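Local coordinates for protein putative metalloprotease II (Bacteroides fragilis, PDB 4ON1) that probably acts as a secreted zinc-dependent endopeptidase of the fragilysin type, here apparently in a latent form with its N-terminal prodomain still in place, at residues K81-N85 / I95-R99; D111-M115 / D152-I156; I118-Y122 / L216-I220; P168-I174 / Y353-P358. One frame throughout, in Å; residues are numbered along the deposited sequence.

Contact 1. Residues K81-N85 / I95-R99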
loop_
_atom_site.group_PDB
_atom_site.type_symbol
_atom_site.label_atom_id
_atom_site.label_comp_id
_atom_site.label_asym_id
_atom_site.label_seq_id
_atom_site.Cartn_x
_atom_site.Cartn_y
_atom_site.Cartn_z
ATOM N N LYS A 81 -5.795 -19.529 1.838
ATOM C CA LYS A 81 -6.739 -19.281 2.933
ATOM C C LYS A 81 -6.006 -18.741 4.161
ATOM O O LYS A 81 -6.626 -18.339 5.147
ATOM C CB LYS A 81 -7.551 -20.537 3.256
ATOM C CG LYS A 81 -8.398 -20.984 2.076
ATOM C CD LYS A 81 -9.307 -22.143 2.417
ATOM C CE LYS A 81 -10.004 -22.646 1.164
ATOM N NZ LYS A 81 -10.848 -23.840 1.434
ATOM N N ASP A 82 -4.679 -18.761 4.084
ATOM C CA ASP A 82 -3.801 -18.269 5.127
ATOM C C ASP A 82 -4.176 -16.814 5.373
ATOM O O ASP A 82 -4.317 -16.377 6.517
ATOM C CB ASP A 82 -2.338 -18.388 4.695
ATOM C CG ASP A 82 -1.789 -19.794 4.860
ATOM O OD1 ASP A 82 -2.499 -20.652 5.426
ATOM O OD2 ASP A 82 -0.652 -20.042 4.403
ATOM N N SER A 83 -4.340 -16.084 4.270
ATOM C CA SER A 83 -4.686 -14.667 4.287
ATOM C C SER A 83 -3.766 -13.873 5.212
ATOM O O SER A 83 -4.226 -13.182 6.125
ATOM C CB SER A 83 -6.148 -14.482 4.701
ATOM O OG SER A 83 -6.602 -13.172 4.403
ATOM N N ILE A 84 -2.465 -13.993 4.973
ATOM C CA ILE A 84 -1.470 -13.222 5.709
ATOM C C ILE A 84 -0.501 -12.528 4.742
ATOM O O ILE A 84 -0.184 -13.067 3.685
ATOM C CB ILE A 84 -0.704 -14.136 6.705
ATOM C CG1 ILE A 84 0.461 -13.400 7.373
ATOM C CG2 ILE A 84 -0.201 -15.382 6.011
ATOM C CD1 ILE A 84 1.118 -14.196 8.482
ATOM N N ASN A 85 -0.053 -11.328 5.104
ATOM C CA ASN A 85 0.980 -10.614 4.365
ATOM C C ASN A 85 2.047 -10.143 5.329
ATOM O O ASN A 85 1.767 -9.940 6.510
ATOM C CB ASN A 85 0.411 -9.403 3.612
ATOM C CG ASN A 85 -0.441 -9.798 2.418
ATOM O OD1 ASN A 85 -1.657 -9.591 2.411
ATOM N ND2 ASN A 85 0.193 -10.376 1.405
ATOM N N ILE A 95 3.580 -7.468 9.790
ATOM C CA ILE A 95 2.753 -8.614 9.470
ATOM C C ILE A 95 1.319 -8.141 9.484
ATOM O O ILE A 95 0.915 -7.409 10.389
ATOM C CB ILE A 95 2.898 -9.774 10.481
ATOM C CG1 ILE A 95 4.322 -10.315 10.519
ATOM C CG2 ILE A 95 1.948 -10.911 10.122
ATOM C CD1 ILE A 95 4.425 -11.628 11.277
ATOM N N ARG A 96 0.559 -8.529 8.469
ATOM C CA ARG A 96 -0.863 -8.236 8.438
ATOM C C ARG A 96 -1.622 -9.543 8.336
ATOM O O ARG A 96 -1.350 -10.354 7.447
ATOM C CB ARG A 96 -1.207 -7.306 7.266
ATOM C CG ARG A 96 -2.685 -6.994 7.155
ATOM C CD ARG A 96 -2.960 -5.948 6.098
ATOM N NE ARG A 96 -2.482 -4.632 6.506
ATOM C CZ ARG A 96 -2.668 -3.519 5.808
ATOM N NH1 ARG A 96 -3.335 -3.558 4.663
ATOM N NH2 ARG A 96 -2.193 -2.367 6.261
ATOM N N LEU A 97 -2.559 -9.766 9.251
ATOM C CA LEU A 97 -3.365 -10.972 9.178
ATOM C C LEU A 97 -4.724 -10.810 9.847
ATOM O O LEU A 97 -5.016 -9.778 10.455
ATOM C CB LEU A 97 -2.602 -12.150 9.790
ATOM C CG LEU A 97 -1.835 -11.928 11.093
ATOM C CD1 LEU A 97 -2.772 -11.757 12.263
ATOM C CD2 LEU A 97 -0.886 -13.085 11.348
ATOM N N GLN A 98 -5.553 -11.840 9.723
ATOM C CA GLN A 98 -6.886 -11.811 10.301
ATOM C C GLN A 98 -6.907 -12.406 11.702
ATOM O O GLN A 98 -6.436 -13.523 11.920
ATOM C CB GLN A 98 -7.868 -12.556 9.398
ATOM C CG GLN A 98 -7.919 -12.012 7.978
ATOM C CD GLN A 98 -9.102 -11.088 7.758
ATOM O OE1 GLN A 98 -9.675 -10.554 8.710
ATOM N NE2 GLN A 98 -9.473 -10.893 6.497
ATOM N N ARG A 99 -7.464 -11.650 12.643
ATOM C CA ARG A 99 -7.697 -12.134 13.997
ATOM C C ARG A 99 -9.137 -11.844 14.384
ATOM O O ARG A 99 -9.540 -10.682 14.444
ATOM C CB ARG A 99 -6.759 -11.467 15.004
ATOM C CG ARG A 99 -5.275 -11.614 14.717
ATOM C CD ARG A 99 -4.754 -12.971 15.137
ATOM N NE ARG A 99 -4.820 -13.149 16.586
ATOM C CZ ARG A 99 -5.374 -14.200 17.177
ATOM N NH1 ARG A 99 -5.894 -15.168 16.438
ATOM N NH2 ARG A 99 -5.401 -14.285 18.500
HETATM O O HOH W 1 -3.276 -10.004 5.053
#

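Contact 2. Residues D111-M115 / D152-I156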
loop_
_atom_site.group_PDB
_atom_site.type_symbol
_atom_site.label_atom_id
_atom_site.label_comp_id
_atom_site.label_asym_id
_atom_site.label_seq_id
_atom_site.Cartn_x
_atom_site.Cartn_y
_atom_site.Cartn_z
ATOM N N ASP A 111 14.838 0.928 14.747
ATOM C CA ASP A 111 15.321 2.015 15.591
ATOM C C ASP A 111 14.307 2.328 16.692
ATOM O O ASP A 111 13.148 2.632 16.407
ATOM C CB ASP A 111 15.598 3.257 14.743
ATOM C CG ASP A 111 16.083 4.429 15.571
ATOM O OD1 ASP A 111 17.314 4.565 15.745
ATOM O OD2 ASP A 111 15.234 5.208 16.055
ATOM N N LYS A 112 14.741 2.235 17.948
ATOM C CA LYS A 112 13.838 2.435 19.080
ATOM C C LYS A 112 13.196 3.823 19.099
ATOM O O LYS A 112 12.006 3.950 19.392
ATOM C CB LYS A 112 14.573 2.212 20.407
ATOM C CG LYS A 112 13.742 2.631 21.616
ATOM C CD LYS A 112 14.369 2.287 22.959
ATOM C CE LYS A 112 13.379 2.557 24.094
ATOM N NZ LYS A 112 13.788 1.948 25.390
ATOM N N GLU A 113 13.973 4.858 18.779
ATOM C CA GLU A 113 13.422 6.212 18.739
ATOM C C GLU A 113 12.335 6.302 17.680
ATOM O O GLU A 113 11.260 6.846 17.936
ATOM C CB GLU A 113 14.497 7.268 18.466
ATOM C CG GLU A 113 15.636 7.314 19.466
ATOM C CD GLU A 113 16.579 8.474 19.200
ATOM O OE1 GLU A 113 16.090 9.559 18.808
ATOM O OE2 GLU A 113 17.803 8.307 19.388
ATOM N N ARG A 114 12.619 5.797 16.485
ATOM C CA ARG A 114 11.619 5.837 15.421
ATOM C C ARG A 114 10.386 5.056 15.862
ATOM O O ARG A 114 9.259 5.506 15.653
ATOM C CB ARG A 114 12.170 5.279 14.105
ATOM C CG ARG A 114 11.241 5.505 12.891
ATOM C CD ARG A 114 10.917 6.985 12.670
ATOM N NE ARG A 114 9.946 7.200 11.592
ATOM C CZ ARG A 114 9.048 8.185 11.587
ATOM N NH1 ARG A 114 9.005 9.040 12.595
ATOM N NH2 ARG A 114 8.197 8.319 10.579
ATOM N N MET A 115 10.590 3.896 16.483
ATOM C CA MET A 115 9.452 3.119 16.976
ATOM C C MET A 115 8.587 3.943 17.932
ATOM O O MET A 115 7.357 3.903 17.862
ATOM C CB MET A 115 9.914 1.836 17.674
ATOM C CG MET A 115 8.768 0.984 18.224
ATOM S SD MET A 115 8.036 -0.172 17.036
ATOM C CE MET A 115 6.779 0.840 16.257
ATOM N N ASP A 152 10.042 1.198 26.770
ATOM C CA ASP A 152 10.681 0.460 25.687
ATOM C C ASP A 152 9.652 -0.304 24.852
ATOM O O ASP A 152 9.267 -1.418 25.195
ATOM C CB ASP A 152 11.716 -0.514 26.256
ATOM C CG ASP A 152 12.744 -0.949 25.227
ATOM O OD1 ASP A 152 12.566 -0.631 24.031
ATOM O OD2 ASP A 152 13.727 -1.615 25.617
ATOM N N ILE A 153 9.217 0.286 23.745
ATOM C CA ILE A 153 8.180 -0.336 22.922
ATOM C C ILE A 153 8.766 -1.374 21.966
ATOM O O ILE A 153 9.717 -1.094 21.232
ATOM C CB ILE A 153 7.393 0.720 22.137
ATOM C CG1 ILE A 153 6.716 1.668 23.124
ATOM C CG2 ILE A 153 6.353 0.064 21.225
ATOM C CD1 ILE A 153 5.904 2.736 22.480
ATOM N N LYS A 154 8.188 -2.571 21.990
ATOM C CA LYS A 154 8.636 -3.693 21.167
ATOM C C LYS A 154 7.963 -3.687 19.791
ATOM O O LYS A 154 8.614 -3.800 18.749
ATOM C CB LYS A 154 8.322 -5.016 21.884
ATOM C CG LYS A 154 8.838 -5.099 23.324
ATOM C CD LYS A 154 10.148 -5.846 23.413
ATOM C CE LYS A 154 9.930 -7.252 23.929
ATOM N NZ LYS A 154 11.128 -8.112 23.715
ATOM N N ASN A 155 6.640 -3.584 19.816
ATOM C CA ASN A 155 5.822 -3.569 18.612
ATOM C C ASN A 155 4.529 -2.797 18.806
ATOM O O ASN A 155 4.143 -2.475 19.932
ATOM C CB ASN A 155 5.500 -4.994 18.184
ATOM C CG ASN A 155 4.690 -5.733 19.223
ATOM O OD1 ASN A 155 3.476 -5.532 19.341
ATOM N ND2 ASN A 155 5.355 -6.600 19.985
ATOM N N ILE A 156 3.851 -2.546 17.696
ATOM C CA ILE A 156 2.554 -1.894 17.687
ATOM C C ILE A 156 1.569 -2.814 16.979
ATOM O O ILE A 156 1.874 -3.353 15.920
ATOM C CB ILE A 156 2.588 -0.539 16.955
ATOM C CG1 ILE A 156 3.579 0.409 17.616
ATOM C CG2 ILE A 156 1.226 0.092 16.967
ATOM C CD1 ILE A 156 3.336 0.582 19.075
HETATM O O HOH W 2 10.677 2.483 21.542
#

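Contact 3. Residues I118-Y122 / L216-I220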
loop_
_atom_site.group_PDB
_atom_site.type_symbol
_atom_site.label_atom_id
_atom_site.label_comp_id
_atom_site.label_asym_id
_atom_site.label_seq_id
_atom_site.Cartn_x
_atom_site.Cartn_y
_atom_site.Cartn_z
ATOM N N ILE A 118 6.581 6.409 15.974
ATOM C CA ILE A 118 5.477 5.740 15.297
ATOM C C ILE A 118 4.337 5.453 16.277
ATOM O O ILE A 118 3.167 5.691 15.976
ATOM C CB ILE A 118 5.923 4.426 14.645
ATOM C CG1 ILE A 118 6.951 4.692 13.539
ATOM C CG2 ILE A 118 4.716 3.705 14.045
ATOM C CD1 ILE A 118 6.414 5.553 12.390
ATOM N N ALA A 119 4.682 4.963 17.464
ATOM C CA ALA A 119 3.671 4.671 18.471
ATOM C C ALA A 119 2.910 5.929 18.894
ATOM O O ALA A 119 1.696 5.885 19.096
ATOM C CB ALA A 119 4.308 4.017 19.678
ATOM N N ASN A 120 3.622 7.048 19.012
ATOM C CA ASN A 120 2.992 8.320 19.360
ATOM C C ASN A 120 1.994 8.752 18.292
ATOM O O ASN A 120 0.925 9.282 18.603
ATOM C CB ASN A 120 4.035 9.427 19.551
ATOM C CG ASN A 120 4.966 9.176 20.726
ATOM O OD1 ASN A 120 4.614 8.487 21.685
ATOM N ND2 ASN A 120 6.163 9.757 20.660
ATOM N N TYR A 121 2.358 8.543 17.030
ATOM C CA TYR A 121 1.453 8.845 15.935
ATOM C C TYR A 121 0.122 8.120 16.145
ATOM O O TYR A 121 -0.942 8.736 16.098
ATOM C CB TYR A 121 2.070 8.463 14.582
ATOM C CG TYR A 121 1.056 8.448 13.451
ATOM C CD1 TYR A 121 0.839 9.581 12.673
ATOM C CD2 TYR A 121 0.297 7.313 13.178
ATOM C CE1 TYR A 121 -0.092 9.581 11.652
ATOM C CE2 TYR A 121 -0.638 7.305 12.161
ATOM C CZ TYR A 121 -0.827 8.439 11.402
ATOM O OH TYR A 121 -1.753 8.424 10.388
ATOM N N TYR A 122 0.186 6.814 16.372
ATOM C CA TYR A 122 -1.031 6.019 16.498
ATOM C C TYR A 122 -1.799 6.330 17.778
ATOM O O TYR A 122 -3.026 6.239 17.810
ATOM C CB TYR A 122 -0.704 4.532 16.435
ATOM C CG TYR A 122 -0.463 4.060 15.026
ATOM C CD1 TYR A 122 0.808 3.718 14.597
ATOM C CD2 TYR A 122 -1.504 3.996 14.115
ATOM C CE1 TYR A 122 1.036 3.298 13.297
ATOM C CE2 TYR A 122 -1.289 3.576 12.813
ATOM C CZ TYR A 122 -0.015 3.231 12.411
ATOM O OH TYR A 122 0.205 2.815 11.117
ATOM N N LEU A 216 4.015 7.593 6.632
ATOM C CA LEU A 216 4.884 6.712 7.400
ATOM C C LEU A 216 5.475 5.621 6.512
ATOM O O LEU A 216 4.791 5.095 5.639
ATOM C CB LEU A 216 4.113 6.086 8.563
ATOM C CG LEU A 216 3.379 7.057 9.491
ATOM C CD1 LEU A 216 2.690 6.297 10.636
ATOM C CD2 LEU A 216 4.326 8.133 10.027
ATOM N N GLU A 217 6.740 5.277 6.752
ATOM C CA GLU A 217 7.452 4.308 5.918
ATOM C C GLU A 217 6.677 3.005 5.708
ATOM O O GLU A 217 6.488 2.572 4.569
ATOM C CB GLU A 217 8.825 4.001 6.536
ATOM C CG GLU A 217 9.701 5.227 6.761
ATOM C CD GLU A 217 9.516 5.829 8.139
ATOM O OE1 GLU A 217 8.408 6.340 8.400
ATOM O OE2 GLU A 217 10.456 5.781 8.966
ATOM N N HIS A 218 6.207 2.395 6.794
ATOM C CA HIS A 218 5.497 1.122 6.696
ATOM C C HIS A 218 4.117 1.270 6.054
ATOM O O HIS A 218 3.604 0.324 5.465
ATOM C CB HIS A 218 5.344 0.483 8.077
ATOM C CG HIS A 218 4.364 1.191 8.951
ATOM N ND1 HIS A 218 4.689 2.321 9.670
ATOM C CD2 HIS A 218 3.052 0.953 9.192
ATOM C CE1 HIS A 218 3.626 2.736 10.335
ATOM N NE2 HIS A 218 2.617 1.924 10.060
ATOM N N ASP A 219 3.498 2.439 6.195
ATOM C CA ASP A 219 2.223 2.685 5.521
ATOM C C ASP A 219 2.381 2.659 4.000
ATOM O O ASP A 219 1.551 2.094 3.292
ATOM C CB ASP A 219 1.622 4.031 5.943
ATOM C CG ASP A 219 0.892 3.955 7.273
ATOM O OD1 ASP A 219 0.386 2.863 7.617
ATOM O OD2 ASP A 219 0.809 4.992 7.965
ATOM N N ILE A 220 3.451 3.271 3.505
ATOM C CA ILE A 220 3.692 3.312 2.066
ATOM C C ILE A 220 3.808 1.903 1.498
ATOM O O ILE A 220 3.194 1.580 0.477
ATOM C CB ILE A 220 4.959 4.123 1.741
ATOM C CG1 ILE A 220 4.770 5.572 2.202
ATOM C CG2 ILE A 220 5.257 4.089 0.248
ATOM C CD1 ILE A 220 6.024 6.427 2.094
HETATM O O HOH W 3 -1.438 5.499 9.227
#

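Contact 4. Residues P168-I174 / Y353-P358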
loop_
_atom_site.group_PDB
_atom_site.type_symbol
_atom_site.label_atom_id
_atom_site.label_comp_id
_atom_site.label_asym_id
_atom_site.label_seq_id
_atom_site.Cartn_x
_atom_site.Cartn_y
_atom_site.Cartn_z
ATOM N N PRO A 168 -15.438 8.584 8.857
ATOM C CA PRO A 168 -16.628 9.257 8.327
ATOM C C PRO A 168 -16.797 9.033 6.818
ATOM O O PRO A 168 -16.031 8.272 6.220
ATOM C CB PRO A 168 -16.359 10.740 8.629
ATOM C CG PRO A 168 -15.209 10.748 9.613
ATOM C CD PRO A 168 -14.400 9.550 9.249
ATOM N N PHE A 169 -17.804 9.682 6.235
ATOM C CA PHE A 169 -18.054 9.694 4.788
ATOM C C PHE A 169 -18.364 8.318 4.184
ATOM O O PHE A 169 -18.388 8.159 2.959
ATOM C CB PHE A 169 -16.858 10.314 4.050
ATOM C CG PHE A 169 -16.463 11.673 4.570
ATOM C CD1 PHE A 169 -17.210 12.799 4.253
ATOM C CD2 PHE A 169 -15.335 11.824 5.367
ATOM C CE1 PHE A 169 -16.848 14.050 4.729
ATOM C CE2 PHE A 169 -14.964 13.071 5.846
ATOM C CZ PHE A 169 -15.721 14.185 5.526
ATOM N N LYS A 170 -18.613 7.332 5.041
ATOM C CA LYS A 170 -18.968 5.995 4.577
ATOM C C LYS A 170 -20.300 6.007 3.826
ATOM O O LYS A 170 -21.315 6.478 4.345
ATOM C CB LYS A 170 -19.025 5.015 5.749
ATOM C CG LYS A 170 -19.608 3.658 5.393
ATOM C CD LYS A 170 -19.952 2.859 6.640
ATOM C CE LYS A 170 -20.604 1.532 6.278
ATOM N NZ LYS A 170 -20.958 0.724 7.483
ATOM N N GLY A 171 -20.289 5.505 2.596
ATOM C CA GLY A 171 -21.495 5.465 1.792
ATOM C C GLY A 171 -21.526 6.606 0.795
ATOM O O GLY A 171 -22.355 6.630 -0.114
ATOM N N LEU A 172 -20.636 7.575 0.991
ATOM C CA LEU A 172 -20.568 8.741 0.119
ATOM C C LEU A 172 -19.803 8.398 -1.156
ATOM O O LEU A 172 -18.838 7.629 -1.116
ATOM C CB LEU A 172 -19.923 9.925 0.842
ATOM C CG LEU A 172 -20.710 10.379 2.077
ATOM C CD1 LEU A 172 -20.142 11.665 2.658
ATOM C CD2 LEU A 172 -22.195 10.525 1.759
ATOM N N PRO A 173 -20.227 8.966 -2.294
ATOM C CA PRO A 173 -19.584 8.567 -3.549
ATOM C C PRO A 173 -18.150 9.081 -3.668
ATOM O O PRO A 173 -17.868 10.251 -3.398
ATOM C CB PRO A 173 -20.486 9.185 -4.620
ATOM C CG PRO A 173 -21.126 10.358 -3.957
ATOM C CD PRO A 173 -21.203 10.054 -2.478
ATOM N N ILE A 174 -17.258 8.183 -4.077
ATOM C CA ILE A 174 -15.847 8.495 -4.248
ATOM C C ILE A 174 -15.717 9.282 -5.553
ATOM O O ILE A 174 -16.283 8.890 -6.574
ATOM C CB ILE A 174 -14.987 7.203 -4.265
ATOM C CG1 ILE A 174 -15.122 6.457 -2.932
ATOM C CG2 ILE A 174 -13.529 7.506 -4.594
ATOM C CD1 ILE A 174 -14.328 5.169 -2.859
ATOM N N TYR A 353 -15.057 -0.261 -5.735
ATOM C CA TYR A 353 -16.388 0.098 -5.251
ATOM C C TYR A 353 -16.587 1.618 -5.254
ATOM O O TYR A 353 -15.717 2.380 -4.813
ATOM C CB TYR A 353 -16.621 -0.460 -3.850
ATOM C CG TYR A 353 -18.062 -0.372 -3.394
ATOM C CD1 TYR A 353 -18.379 -0.002 -2.098
ATOM C CD2 TYR A 353 -19.102 -0.663 -4.266
ATOM C CE1 TYR A 353 -19.698 0.070 -1.675
ATOM C CE2 TYR A 353 -20.422 -0.592 -3.857
ATOM C CZ TYR A 353 -20.713 -0.222 -2.561
ATOM O OH TYR A 353 -22.022 -0.151 -2.154
ATOM N N THR A 354 -17.742 2.031 -5.763
ATOM C CA THR A 354 -18.070 3.432 -6.007
ATOM C C THR A 354 -18.169 4.269 -4.735
ATOM O O THR A 354 -18.010 5.491 -4.766
ATOM C CB THR A 354 -19.401 3.534 -6.770
ATOM O OG1 THR A 354 -19.418 2.569 -7.828
ATOM C CG2 THR A 354 -19.602 4.929 -7.348
ATOM N N TRP A 355 -18.431 3.605 -3.616
ATOM C CA TRP A 355 -18.637 4.295 -2.350
ATOM C C TRP A 355 -17.651 3.788 -1.308
ATOM O O TRP A 355 -17.134 2.680 -1.419
ATOM C CB TRP A 355 -20.082 4.115 -1.865
ATOM C CG TRP A 355 -21.125 4.675 -2.804
ATOM C CD1 TRP A 355 -21.582 5.960 -2.843
ATOM C CD2 TRP A 355 -21.844 3.965 -3.827
ATOM N NE1 TRP A 355 -22.533 6.097 -3.825
ATOM C CE2 TRP A 355 -22.712 4.889 -4.444
ATOM C CE3 TRP A 355 -21.830 2.641 -4.283
ATOM C CZ2 TRP A 355 -23.565 4.530 -5.494
ATOM C CZ3 TRP A 355 -22.678 2.287 -5.326
ATOM C CH2 TRP A 355 -23.532 3.229 -5.918
ATOM N N TYR A 356 -17.378 4.610 -0.305
ATOM C CA TYR A 356 -16.449 4.246 0.760
ATOM C C TYR A 356 -17.091 3.246 1.725
ATOM O O TYR A 356 -18.076 3.560 2.392
ATOM C CB TYR A 356 -15.993 5.501 1.509
ATOM C CG TYR A 356 -15.021 5.263 2.646
ATOM C CD1 TYR A 356 -14.009 4.311 2.541
ATOM C CD2 TYR A 356 -15.094 6.017 3.816
ATOM C CE1 TYR A 356 -13.106 4.104 3.578
ATOM C CE2 TYR A 356 -14.197 5.818 4.857
ATOM C CZ TYR A 356 -13.207 4.860 4.732
ATOM O OH TYR A 356 -12.312 4.653 5.761
ATOM N N SER A 357 -16.550 2.033 1.778
ATOM C CA SER A 357 -17.111 0.975 2.613
ATOM C C SER A 357 -15.982 0.142 3.209
ATOM O O SER A 357 -14.915 0.029 2.611
ATOM C CB SER A 357 -18.074 0.097 1.801
ATOM O OG SER A 357 -18.094 -1.234 2.286
ATOM N N PRO A 358 -16.206 -0.426 4.406
ATOM C CA PRO A 358 -15.206 -1.262 5.086
ATOM C C PRO A 358 -15.145 -2.693 4.566
ATOM O O PRO A 358 -14.309 -3.483 5.018
ATOM C CB PRO A 358 -15.683 -1.264 6.549
ATOM C CG PRO A 358 -16.775 -0.223 6.630
ATOM C CD PRO A 358 -17.376 -0.181 5.263
#

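Contact 1. Residues K81-N85 / I95-R99
Ile-84 lays its CD1 between two residues of the next strand, 3.7 Å from CD2 of Leu-97 and 3.8 Å from CG2 of Ile-95. It lies side by side with Leu-97, both pointing the same way, whereas it passes Ile-95 at a slant. With CG1 turned opposite the backbone nitrogen (chi1 173°), the ethyl arm of Ile-84 is carried toward this pair. Thr-56 and Ile-58 of strand 52-68 also touch Ile-84, so the contact is part of a larger apolar layer. The polar bonding comes from the neighbouring pair. Asn-85 N donates to Arg-96 O at 2.8 Å, and Arg-96 N returns a bond of 2.7 Å to Asn-85 O that is almost straight at hydrogen (175°). The same two oxygens also take C-H approaches: Ile-84 CA lies 3.4 Å from Arg-96 O, and Ile-95 CA equally near Asn-85 O. On the face of Asn-85 and Arg-96 a water lies within bonding distance of both Asn-85 OD1 and Arg-96 O, with more acceptors around it than it has protons to give. The guanidinium of Arg-96 bends away to a salt bridge with Asp-105, on the side where Ser-222 and Gln-225 of helix 217-230 pack. The reciprocal Asn-85/Arg-96 pair belongs to the antiparallel beta hairpin of strands 84-88 and 92-99 in the fragilysin-type N-terminal domain, here with an apolar face and a polar one.

Contact 2. Residues D111-M115 / D152-I156
The first turn of helix 112-126 packs on the start of strand 153-159, with CA of Met-115 7.0 Å from CA of Ile-153. Met-115 carries the apolar part. Its chain leaves with CG opposite the backbone nitrogen and then folds twice (chi2 86°, chi3 -88°), which brings CE to 3.5 Å from CG1 of Ile-156, the two side chains running past one another head to tail. Ile-153 is crossed at about a right angle lower down, CG of Met-115 lying 4.0 Å from its CG2. This is helix-on-sheet packing within the N-terminal domain of fragilysin type, and Ala-119, one turn further along the helix, continues it against both isoleucines. The strand carries a classic beta bulge, Lys-154 and Asn-155 both facing Asn-141. At the helix start Asp-111 is the N-cap: its OD2 accepts from Arg-114 N at 2.7 Å through the anti lone pair. Beyond the apolar patch an extended Lys-112 crosses Asp-152, placing NZ 3.2 Å from OD1 in a salt bridge at the surface, although Asp-152 is poorly ordered. A water donates to Lys-112 O and accepts a weak bond from Ile-153 N.

Contact 3. Residues I118-Y122 / L216-I220
Tyr-122 and His-218 approach from opposite directions and meet rim to rim, their planes 44° apart and neither ring over the other. At the meeting point Tyr-122 OH and His-218 NE2 share a hydrogen bond of 2.8 Å, with the nitrogen near the plane of the phenol. His-218 holds its CG between backbone nitrogen and carbonyl carbon (chi1 71°), and its ND1 is taken by the hydroxyl of Tyr-109, so both ring nitrogens are engaged and the imidazole's rotation is fixed. Leu-216 meets Tyr-121 quite differently: its CD1 sits over the ring face in a CH-pi contact, 3.8 Å from the centroid of the Tyr-121 ring and 18° off the normal. Tyr-121 in turn sets its CD2 over the centre of the Tyr-122 ring. The leucine's other methyl, CD2, meets CD1 of Ile-118 tip to tip at 4.1 Å. Leu-216 is the N-cap residue of helix 217-230, so this is a helix start packed on the flank of helix 112-126. It probably joins the prodomain to the first long helix of the metzincin-type catalytic domain. Several polar groups find partners along this seam. Ser-326 bonds both Tyr-122 OH and Asp-219 OD1, while a water donates to Asp-219 OD2 at 2.6 Å and to Tyr-121 OH at 3.2 Å. The hydroxyl of Tyr-121 is also bonded to Asp-289 OD1.

Contact 4. Residues P168-I174 / Y353-P358
In the zinc cleft segment 168-174, probably part of the propeptide, runs antiparallel to 353-358, which probably begins at the Met-turn characteristic of metzincins. Ile-174 N donates to Thr-354 O at 2.9 Å, nearly straight at hydrogen (174°), and Gly-171 N donates a more bent bond (142°) to Tyr-356 O at 3.0 Å. Between them the bond from Tyr-356 N to Leu-172 O is weak. A type II turn from Phe-169 to Leu-172, with glycine at its third position, aims the Gly-171 N-H across. Trp-355 turns its indole edge to the backbone, CD1 lying 3.3 Å from Pro-173 N. Tyr-356, its CG opposite the backbone nitrogen (chi1 180°), meets Pro-168 O in the plane of its ring, CE2 at 3.4 Å, and bonds Asn-167 through its hydroxyl. The extended Lys-170 crosses Pro-358 roughly at a right angle, CE of Lys-170 3.8 Å from CD of Pro-358. Ile-174 extends CD1 to within 3.7 Å of Tyr-353 O, and its side chain comes about 4 Å from the zinc ion. Thr-354 touches His-344, which binds that ion with His-334, His-338 and Asp-176. An extended segment of this kind, placing an aspartate on the metal, is consistent with the aspartate-switch latency of profragilysins.

In the fold
Along the chain contact 1 closes before the others open, contacts 2 and 3 interleave, and contacts 3 and 4 also cross. Contacts 1 and 2 lie within the N-terminal domain, their centres about 22 Å apart, and both reach the same sheet. Contact 3 lies about 11 Å, centre to centre, from contact 2 and shares helix 112-126 with it. The two touch directly: Arg-114 forms a salt bridge with Glu-217, and Ala-119 packs on Ile-153 and Ile-156. Contact 4 stands apart, its centre about 24 Å from that of contact 3 and about 34 Å from that of contact 2. The prodomain thus probably meets the catalytic part at several places, the zinc cleft among them.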